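Local atomic coordinates of putative DD-carboxypeptidase TP_0574 (PDB entry 1O75), a protein that binds penicillin and has zinc-stimulated carboxypeptidase activity on synthetic depsipeptides, and so is possibly a D,D-carboxypeptidase acting on peptidoglycan. Residues Pro209-Gly218 / Glu230-Ala238; Val252-Tyr262 / Ser275-Trp286. The protein carries 2 engineered substitutions. One frame throughout, in Å; residues are numbered along the deposited sequence.

In the fold
Both contacts lie in the family domain C of Tp47, a member of the E-set clan, and follow one another along the chain. Contact 1 is a beta hairpin, partly buried, at the outer strand of one antiparallel sheet. Contact 2 is buried near the middle of the chain. It begins as a hairpin in a second sheet, and its later segment ends on strand 284-285 of the first sheet. The two meet where E230 packs on W285. Contact 1 is held mainly by backbone bonds, with charged groups and water on one face. Contact 2 has few backbone bonds and relies on aromatic packing and hydroxyl groups.

Contact 1 (Pro209-Gly218 / Glu230-Ala238); sequences PHDLVVDTVG and EASVMLKRA
K236 lays its aliphatic chain over V213 and against D215. K236 CG is 3.8 Å from V213 CG2. The first torsion (chi1 68°) sets CG between the backbone N and the carbonyl carbon, and the chain then runs out fully extended. The K236 and D215 side chains cross at about a right angle, with K236 CD 3.9 Å from D215 CG. Their charged atoms stay too far apart for a salt bridge. One water bridges K236 NZ and D215 OD1. A second water donates to D215 OD2 and to L235 O, so the carboxylate is held by water on both oxygens. The opposite charge nearby probably favours the ionised forms of both groups.

D215 and T216 both face M234, which makes a classic beta bulge. D215 N bonds to M234 O at 2.7 Å, while the T216 N bond to the same oxygen is weak. M234 N returns a bond to T216 O. The T216 and M234 side chains lie side by side and point the same way, with T216 OG1 3.5 Å from M234 CB. Regular antiparallel pairing continues past the bulge. V213 and K236 exchange two backbone bonds on one side of it, G218 and S232 two on the other.

L212 and L235 turn to the other face. L212 CD1 meets L235 CD1 at 3.7 Å, the two side chains crossing at about a right angle. V214 CG2 touches V233 CG1 at 4.2 Å in a similar crossing.

This leucine and valine face packs against strand 325-331 and helix 245-252, through V325, A327 and Y251. Strand 293-298 pairs with the far edge of strand 229-237. M234 lies beside V291 and R293, touches a bound sulfated glucose, and packs on R290 of the second subunit.

Contact 2 (Val252-Tyr262 / Ser275-Trp286); sequences VMNFNTVRYDY and SYGTKHSADSWW. With XE (xenon), chain F.
V252 is the first bump, its CB seated over the W286 indole, 3.5 Å from the centroid of the six-membered ring. Its CG1 and CG2 spread over the same ring system. W286 turns its edge toward the face of F255 in an offset edge-to-face pair, planes at 85°. F255 sets its edge toward the face of H280, with F255 CE2 3.7 Å from H280 ND1. H280 ND1 is hydrogen-bonded to S284 OG, which helps fix the imidazole.

The methyl T278 CG2, the second bump, presses on the centre of the Y260 ring, 13° off the normal. A xenon atom sits over the opposite face, 3.5 Å from Y260 CZ. T278 OG1 sits between the backbone N and the carbonyl carbon (chi1 60°), where it donates to V258 O (2.7 Å) on a lone pair in the carbonyl plane.

At the far end Y260 and Y276 exchange two backbone bonds. Beyond them S275 OG donates to D261 OD1 at 2.6 Å, and this oxygen also takes R259 NE in a salt bridge. The Y262 and Y276 side chains run side by side, with Y262 CB 3.8 Å from Y276 CE2.

Strand 311-319 pairs with the other edge of strand 255-262. Strand 293-298 packs on F255, V258 and Y260; its C296 and G297 help line the xenon pocket, and G297 O accepts from Y260 OH. Helix 17-25 touches T257 and R259.

Contact 1 (Pro209-Gly218 / Glu230-Ala238)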
# COMPACT_ATOMS: atom_id res chain seq x y z
N PRO B 209 17.73 -21.89 -7.00
CA PRO B 209 18.15 -20.56 -6.54
C PRO B 209 16.99 -19.56 -6.42
O PRO B 209 17.00 -18.70 -5.54
CB PRO B 209 19.15 -20.13 -7.61
CG PRO B 209 19.74 -21.45 -8.07
CD PRO B 209 18.51 -22.31 -8.18
N HIS B 210 15.98 -19.69 -7.28
CA HIS B 210 14.85 -18.76 -7.24
C HIS B 210 13.77 -19.09 -6.20
O HIS B 210 12.79 -18.36 -6.08
CB HIS B 210 14.20 -18.66 -8.64
CG HIS B 210 13.31 -19.81 -8.99
ND1 HIS B 210 12.61 -19.87 -10.18
CD2 HIS B 210 13.03 -20.97 -8.34
CE1 HIS B 210 11.94 -21.01 -10.25
NE2 HIS B 210 12.18 -21.69 -9.15
N ASP B 211 13.95 -20.19 -5.46
CA ASP B 211 12.96 -20.58 -4.45
C ASP B 211 12.69 -19.49 -3.42
O ASP B 211 13.60 -18.79 -2.99
CB ASP B 211 13.40 -21.85 -3.70
CG ASP B 211 13.24 -23.12 -4.52
OD1 ASP B 211 12.35 -23.19 -5.40
OD2 ASP B 211 13.99 -24.07 -4.26
N LEU B 212 11.42 -19.38 -3.03
CA LEU B 212 10.99 -18.42 -2.03
C LEU B 212 10.69 -19.12 -0.71
O LEU B 212 10.34 -20.29 -0.68
CB LEU B 212 9.70 -17.72 -2.46
CG LEU B 212 9.61 -17.02 -3.81
CD1 LEU B 212 8.51 -15.99 -3.76
CD2 LEU B 212 10.91 -16.39 -4.16
N VAL B 213 10.81 -18.36 0.38
CA VAL B 213 10.50 -18.83 1.72
C VAL B 213 9.75 -17.69 2.39
O VAL B 213 9.68 -16.56 1.86
CB VAL B 213 11.78 -19.15 2.54
CG1 VAL B 213 12.51 -20.34 1.91
CG2 VAL B 213 12.70 -17.93 2.61
N VAL B 214 9.19 -17.97 3.56
CA VAL B 214 8.45 -16.97 4.31
C VAL B 214 9.38 -15.91 4.89
O VAL B 214 10.43 -16.25 5.44
CB VAL B 214 7.69 -17.62 5.50
CG1 VAL B 214 7.07 -16.53 6.39
CG2 VAL B 214 6.63 -18.58 4.98
N ASP B 215 9.01 -14.64 4.77
CA ASP B 215 9.82 -13.58 5.38
C ASP B 215 9.11 -13.35 6.72
O ASP B 215 9.69 -13.55 7.79
CB ASP B 215 9.81 -12.33 4.49
CG ASP B 215 10.63 -11.19 5.07
OD1 ASP B 215 11.17 -11.34 6.18
OD2 ASP B 215 10.73 -10.14 4.40
N THR B 216 7.85 -12.94 6.66
CA THR B 216 7.03 -12.73 7.85
C THR B 216 5.58 -13.05 7.48
O THR B 216 5.23 -13.11 6.29
CB THR B 216 7.04 -11.28 8.36
OG1 THR B 216 6.53 -10.41 7.34
CG2 THR B 216 8.44 -10.85 8.77
N VAL B 217 4.74 -13.24 8.50
CA VAL B 217 3.33 -13.53 8.29
C VAL B 217 2.50 -12.62 9.16
O VAL B 217 2.72 -12.56 10.37
CB VAL B 217 2.95 -14.96 8.71
CG1 VAL B 217 1.45 -15.17 8.48
CG2 VAL B 217 3.76 -15.97 7.93
N GLY B 218 1.55 -11.92 8.55
CA GLY B 218 0.66 -11.03 9.29
C GLY B 218 -0.74 -11.65 9.37
O GLY B 218 -1.09 -12.47 8.52
N GLU B 230 -7.64 -13.78 8.05
CA GLU B 230 -6.80 -13.74 6.88
C GLU B 230 -5.34 -13.68 7.26
O GLU B 230 -4.99 -13.10 8.30
CB GLU B 230 -7.22 -12.53 6.04
CG GLU B 230 -6.32 -12.21 4.88
CD GLU B 230 -5.16 -11.30 5.28
OE1 GLU B 230 -4.39 -10.88 4.38
OE2 GLU B 230 -5.01 -10.99 6.49
N ALA B 231 -4.48 -14.29 6.45
CA ALA B 231 -3.05 -14.27 6.71
C ALA B 231 -2.37 -13.63 5.53
O ALA B 231 -2.71 -13.93 4.38
CB ALA B 231 -2.52 -15.70 6.92
N SER B 232 -1.43 -12.74 5.81
CA SER B 232 -0.67 -12.05 4.78
C SER B 232 0.74 -12.60 4.84
O SER B 232 1.49 -12.31 5.78
CB SER B 232 -0.63 -10.55 5.06
OG SER B 232 -1.88 -9.98 4.74
N VAL B 233 1.11 -13.39 3.84
CA VAL B 233 2.43 -13.96 3.84
C VAL B 233 3.40 -13.08 3.05
O VAL B 233 3.24 -12.90 1.84
CB VAL B 233 2.39 -15.39 3.23
CG1 VAL B 233 3.77 -16.03 3.29
CG2 VAL B 233 1.36 -16.25 3.97
N MET B 234 4.39 -12.49 3.72
CA MET B 234 5.40 -11.69 3.03
C MET B 234 6.49 -12.69 2.64
O MET B 234 6.88 -13.53 3.45
CB MET B 234 5.96 -10.61 3.93
CG MET B 234 4.95 -9.51 4.25
SD MET B 234 4.79 -8.36 2.88
CE MET B 234 6.39 -7.46 3.08
N LEU B 235 6.99 -12.59 1.41
CA LEU B 235 7.99 -13.54 0.90
C LEU B 235 9.40 -12.99 0.69
O LEU B 235 9.58 -11.78 0.51
CB LEU B 235 7.48 -14.10 -0.42
CG LEU B 235 6.09 -14.76 -0.36
CD1 LEU B 235 5.57 -14.98 -1.76
CD2 LEU B 235 6.17 -16.11 0.37
N LYS B 236 10.39 -13.87 0.73
CA LYS B 236 11.78 -13.48 0.45
C LYS B 236 12.44 -14.68 -0.22
O LYS B 236 11.86 -15.76 -0.31
CB LYS B 236 12.53 -13.05 1.72
CG LYS B 236 12.80 -14.17 2.73
CD LYS B 236 13.50 -13.62 3.98
CE LYS B 236 13.94 -14.75 4.92
NZ LYS B 236 14.59 -14.21 6.14
N ARG B 237 13.65 -14.48 -0.73
CA ARG B 237 14.33 -15.55 -1.42
C ARG B 237 14.93 -16.52 -0.42
O ARG B 237 15.28 -16.14 0.71
CB ARG B 237 15.42 -14.99 -2.34
CG ARG B 237 15.52 -15.73 -3.67
CD ARG B 237 16.38 -14.97 -4.69
NE ARG B 237 17.76 -14.84 -4.22
CZ ARG B 237 18.69 -14.12 -4.83
NH1 ARG B 237 18.38 -13.47 -5.95
NH2 ARG B 237 19.92 -14.05 -4.32
N ALA B 238 15.06 -17.78 -0.84
CA ALA B 238 15.59 -18.83 0.03
C ALA B 238 16.91 -18.46 0.70
O ALA B 238 17.14 -18.81 1.86
CB ALA B 238 15.73 -20.16 -0.77
O HOH W 1 9.08 -9.50 2.23
O HOH W 2 12.50 -12.88 7.77

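Contact 2 (Val252-Tyr262 / Ser275-Trp286)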
# COMPACT_ATOMS: atom_id res chain seq x y z
N VAL B 252 4.26 -14.96 -8.72
CA VAL B 252 2.80 -14.94 -8.84
C VAL B 252 2.37 -15.37 -10.23
O VAL B 252 1.27 -15.89 -10.40
CB VAL B 252 2.16 -13.55 -8.49
CG1 VAL B 252 2.36 -13.25 -7.02
CG2 VAL B 252 2.79 -12.42 -9.36
N MET B 253 3.23 -15.20 -11.24
CA MET B 253 2.84 -15.61 -12.60
C MET B 253 2.91 -17.14 -12.73
O MET B 253 2.50 -17.69 -13.75
CB MET B 253 3.72 -14.95 -13.66
CG MET B 253 3.41 -13.45 -13.86
SD MET B 253 1.70 -13.16 -14.43
CE MET B 253 1.37 -11.61 -13.73
N ASN B 254 3.43 -17.80 -11.71
CA ASN B 254 3.49 -19.26 -11.69
C ASN B 254 2.68 -19.84 -10.52
O ASN B 254 2.59 -21.06 -10.32
CB ASN B 254 4.95 -19.71 -11.62
CG ASN B 254 5.61 -19.65 -12.98
OD1 ASN B 254 5.24 -20.41 -13.88
ND2 ASN B 254 6.53 -18.72 -13.15
N PHE B 255 2.08 -18.93 -9.74
CA PHE B 255 1.27 -19.35 -8.59
C PHE B 255 -0.01 -20.05 -9.00
O PHE B 255 -0.75 -19.58 -9.87
CB PHE B 255 0.90 -18.13 -7.74
CG PHE B 255 -0.03 -18.46 -6.60
CD1 PHE B 255 0.48 -18.95 -5.39
CD2 PHE B 255 -1.40 -18.24 -6.71
CE1 PHE B 255 -0.36 -19.21 -4.31
CE2 PHE B 255 -2.27 -18.50 -5.64
CZ PHE B 255 -1.74 -18.98 -4.43
N ASN B 256 -0.30 -21.15 -8.32
CA ASN B 256 -1.52 -21.88 -8.62
C ASN B 256 -2.57 -21.83 -7.49
O ASN B 256 -3.68 -21.34 -7.68
CB ASN B 256 -1.21 -23.34 -8.90
CG ASN B 256 -0.91 -23.61 -10.36
OD1 ASN B 256 -1.46 -22.95 -11.22
ND2 ASN B 256 -0.07 -24.60 -10.64
N THR B 257 -2.20 -22.33 -6.31
CA THR B 257 -3.19 -22.42 -5.25
C THR B 257 -2.60 -22.57 -3.85
O THR B 257 -1.36 -22.51 -3.67
CB THR B 257 -4.15 -23.59 -5.61
OG1 THR B 257 -5.30 -23.58 -4.76
CG2 THR B 257 -3.41 -24.96 -5.51
N VAL B 258 -3.47 -22.74 -2.85
CA VAL B 258 -3.04 -22.89 -1.47
C VAL B 258 -3.83 -23.99 -0.78
O VAL B 258 -5.06 -24.08 -0.92
CB VAL B 258 -3.29 -21.61 -0.61
CG1 VAL B 258 -2.50 -21.71 0.72
CG2 VAL B 258 -2.90 -20.39 -1.37
N ARG B 259 -3.13 -24.81 -0.01
CA ARG B 259 -3.79 -25.86 0.76
C ARG B 259 -3.86 -25.37 2.20
O ARG B 259 -2.90 -24.81 2.72
CB ARG B 259 -2.98 -27.15 0.72
CG ARG B 259 -3.65 -28.30 1.50
CD ARG B 259 -2.65 -29.46 1.69
NE ARG B 259 -3.24 -30.58 2.41
CZ ARG B 259 -3.74 -31.66 1.81
NH1 ARG B 259 -3.72 -31.76 0.49
NH2 ARG B 259 -4.27 -32.65 2.54
N TYR B 260 -5.00 -25.56 2.85
CA TYR B 260 -5.10 -25.19 4.27
C TYR B 260 -5.13 -26.51 5.08
O TYR B 260 -5.98 -27.37 4.81
CB TYR B 260 -6.42 -24.45 4.58
CG TYR B 260 -6.58 -23.06 3.97
CD1 TYR B 260 -5.49 -22.41 3.37
CD2 TYR B 260 -7.81 -22.40 4.00
CE1 TYR B 260 -5.63 -21.11 2.82
CE2 TYR B 260 -7.97 -21.10 3.46
CZ TYR B 260 -6.87 -20.47 2.87
OH TYR B 260 -7.01 -19.20 2.35
N ASP B 261 -4.22 -26.68 6.04
CA ASP B 261 -4.27 -27.85 6.93
C ASP B 261 -4.62 -27.25 8.30
O ASP B 261 -3.98 -26.30 8.76
CB ASP B 261 -2.93 -28.59 7.02
CG ASP B 261 -2.61 -29.37 5.78
OD1 ASP B 261 -3.53 -29.97 5.18
OD2 ASP B 261 -1.44 -29.42 5.41
N TYR B 262 -5.65 -27.81 8.94
CA TYR B 262 -6.17 -27.31 10.22
C TYR B 262 -5.84 -28.25 11.39
O TYR B 262 -6.18 -29.44 11.35
CB TYR B 262 -7.69 -27.17 10.08
CG TYR B 262 -8.42 -26.65 11.29
CD1 TYR B 262 -7.92 -25.58 12.03
CD2 TYR B 262 -9.67 -27.18 11.66
CE1 TYR B 262 -8.64 -25.04 13.10
CE2 TYR B 262 -10.40 -26.65 12.73
CZ TYR B 262 -9.87 -25.59 13.44
OH TYR B 262 -10.57 -25.05 14.51
N SER B 275 -8.11 -30.97 6.12
CA SER B 275 -7.43 -30.23 5.04
C SER B 275 -8.50 -29.65 4.12
O SER B 275 -9.54 -30.28 3.88
CB SER B 275 -6.53 -31.17 4.24
OG SER B 275 -5.47 -31.64 5.06
N TYR B 276 -8.27 -28.44 3.62
CA TYR B 276 -9.22 -27.79 2.72
C TYR B 276 -8.50 -27.28 1.48
O TYR B 276 -7.31 -26.93 1.52
CB TYR B 276 -9.90 -26.62 3.44
CG TYR B 276 -10.40 -26.94 4.84
CD1 TYR B 276 -11.53 -27.74 5.03
CD2 TYR B 276 -9.73 -26.47 5.95
CE1 TYR B 276 -11.99 -28.06 6.35
CE2 TYR B 276 -10.18 -26.77 7.27
CZ TYR B 276 -11.30 -27.57 7.45
OH TYR B 276 -11.75 -27.82 8.72
N GLY B 277 -9.22 -27.26 0.37
CA GLY B 277 -8.69 -26.74 -0.88
C GLY B 277 -9.19 -25.30 -0.93
O GLY B 277 -10.06 -24.93 -0.13
N THR B 278 -8.65 -24.49 -1.84
CA THR B 278 -9.06 -23.10 -1.95
C THR B 278 -9.22 -22.70 -3.42
O THR B 278 -8.79 -23.43 -4.33
CB THR B 278 -8.00 -22.16 -1.37
OG1 THR B 278 -6.77 -22.34 -2.09
CG2 THR B 278 -7.78 -22.44 0.15
N LYS B 279 -9.84 -21.55 -3.64
CA LYS B 279 -10.05 -21.03 -4.99
C LYS B 279 -9.48 -19.62 -5.00
O LYS B 279 -9.76 -18.82 -4.11
CB LYS B 279 -11.54 -21.03 -5.32
CG LYS B 279 -12.10 -22.43 -5.34
CD LYS B 279 -13.51 -22.49 -5.92
CE LYS B 279 -14.52 -21.84 -5.01
NZ LYS B 279 -15.92 -22.10 -5.50
N HIS B 280 -8.68 -19.30 -6.00
CA HIS B 280 -8.08 -17.97 -6.02
C HIS B 280 -9.13 -16.89 -6.17
O HIS B 280 -10.20 -17.13 -6.73
CB HIS B 280 -7.05 -17.86 -7.15
CG HIS B 280 -6.16 -16.67 -7.00
ND1 HIS B 280 -5.36 -16.48 -5.89
CD2 HIS B 280 -5.96 -15.60 -7.80
CE1 HIS B 280 -4.71 -15.34 -6.01
NE2 HIS B 280 -5.06 -14.78 -7.16
N SER B 281 -8.83 -15.71 -5.64
CA SER B 281 -9.71 -14.55 -5.67
C SER B 281 -10.74 -14.66 -4.56
O SER B 281 -10.94 -13.73 -3.81
CB SER B 281 -10.41 -14.43 -7.02
OG SER B 281 -11.12 -13.21 -7.03
N ALA B 282 -11.37 -15.81 -4.42
CA ALA B 282 -12.32 -15.96 -3.32
C ALA B 282 -11.58 -16.19 -2.00
O ALA B 282 -11.93 -15.61 -0.97
CB ALA B 282 -13.27 -17.15 -3.60
N ASP B 283 -10.52 -17.01 -2.02
CA ASP B 283 -9.79 -17.36 -0.79
C ASP B 283 -8.36 -16.87 -0.70
O ASP B 283 -7.75 -16.91 0.38
CB ASP B 283 -9.77 -18.89 -0.62
CG ASP B 283 -11.15 -19.50 -0.76
OD1 ASP B 283 -12.11 -18.92 -0.22
OD2 ASP B 283 -11.28 -20.54 -1.42
N SER B 284 -7.81 -16.45 -1.84
CA SER B 284 -6.43 -15.96 -1.84
C SER B 284 -6.31 -14.84 -2.85
O SER B 284 -7.08 -14.76 -3.80
CB SER B 284 -5.44 -17.07 -2.20
OG SER B 284 -5.75 -17.73 -3.42
N TRP B 285 -5.34 -13.96 -2.63
CA TRP B 285 -5.18 -12.86 -3.56
C TRP B 285 -3.79 -12.26 -3.46
O TRP B 285 -3.06 -12.47 -2.46
CB TRP B 285 -6.26 -11.80 -3.31
CG TRP B 285 -6.35 -11.33 -1.90
CD1 TRP B 285 -5.72 -10.25 -1.36
CD2 TRP B 285 -7.05 -11.97 -0.82
NE1 TRP B 285 -5.98 -10.17 -0.01
CE2 TRP B 285 -6.79 -11.22 0.35
CE3 TRP B 285 -7.87 -13.11 -0.73
CZ2 TRP B 285 -7.32 -11.57 1.60
CZ3 TRP B 285 -8.39 -13.46 0.52
CH2 TRP B 285 -8.11 -12.69 1.67
N TRP B 286 -3.41 -11.58 -4.54
CA TRP B 286 -2.12 -10.91 -4.61
C TRP B 286 -2.26 -9.80 -5.66
O TRP B 286 -3.20 -9.82 -6.45
CB TRP B 286 -0.99 -11.89 -4.99
CG TRP B 286 -1.25 -12.81 -6.15
CD1 TRP B 286 -1.56 -14.14 -6.08
CD2 TRP B 286 -1.17 -12.49 -7.55
NE1 TRP B 286 -1.68 -14.67 -7.35
CE2 TRP B 286 -1.45 -13.68 -8.27
CE3 TRP B 286 -0.89 -11.32 -8.27
CZ2 TRP B 286 -1.46 -13.74 -9.67
CZ3 TRP B 286 -0.90 -11.38 -9.68
CH2 TRP B 286 -1.18 -12.59 -10.35
XE XE F . -6.27 -18.63 5.84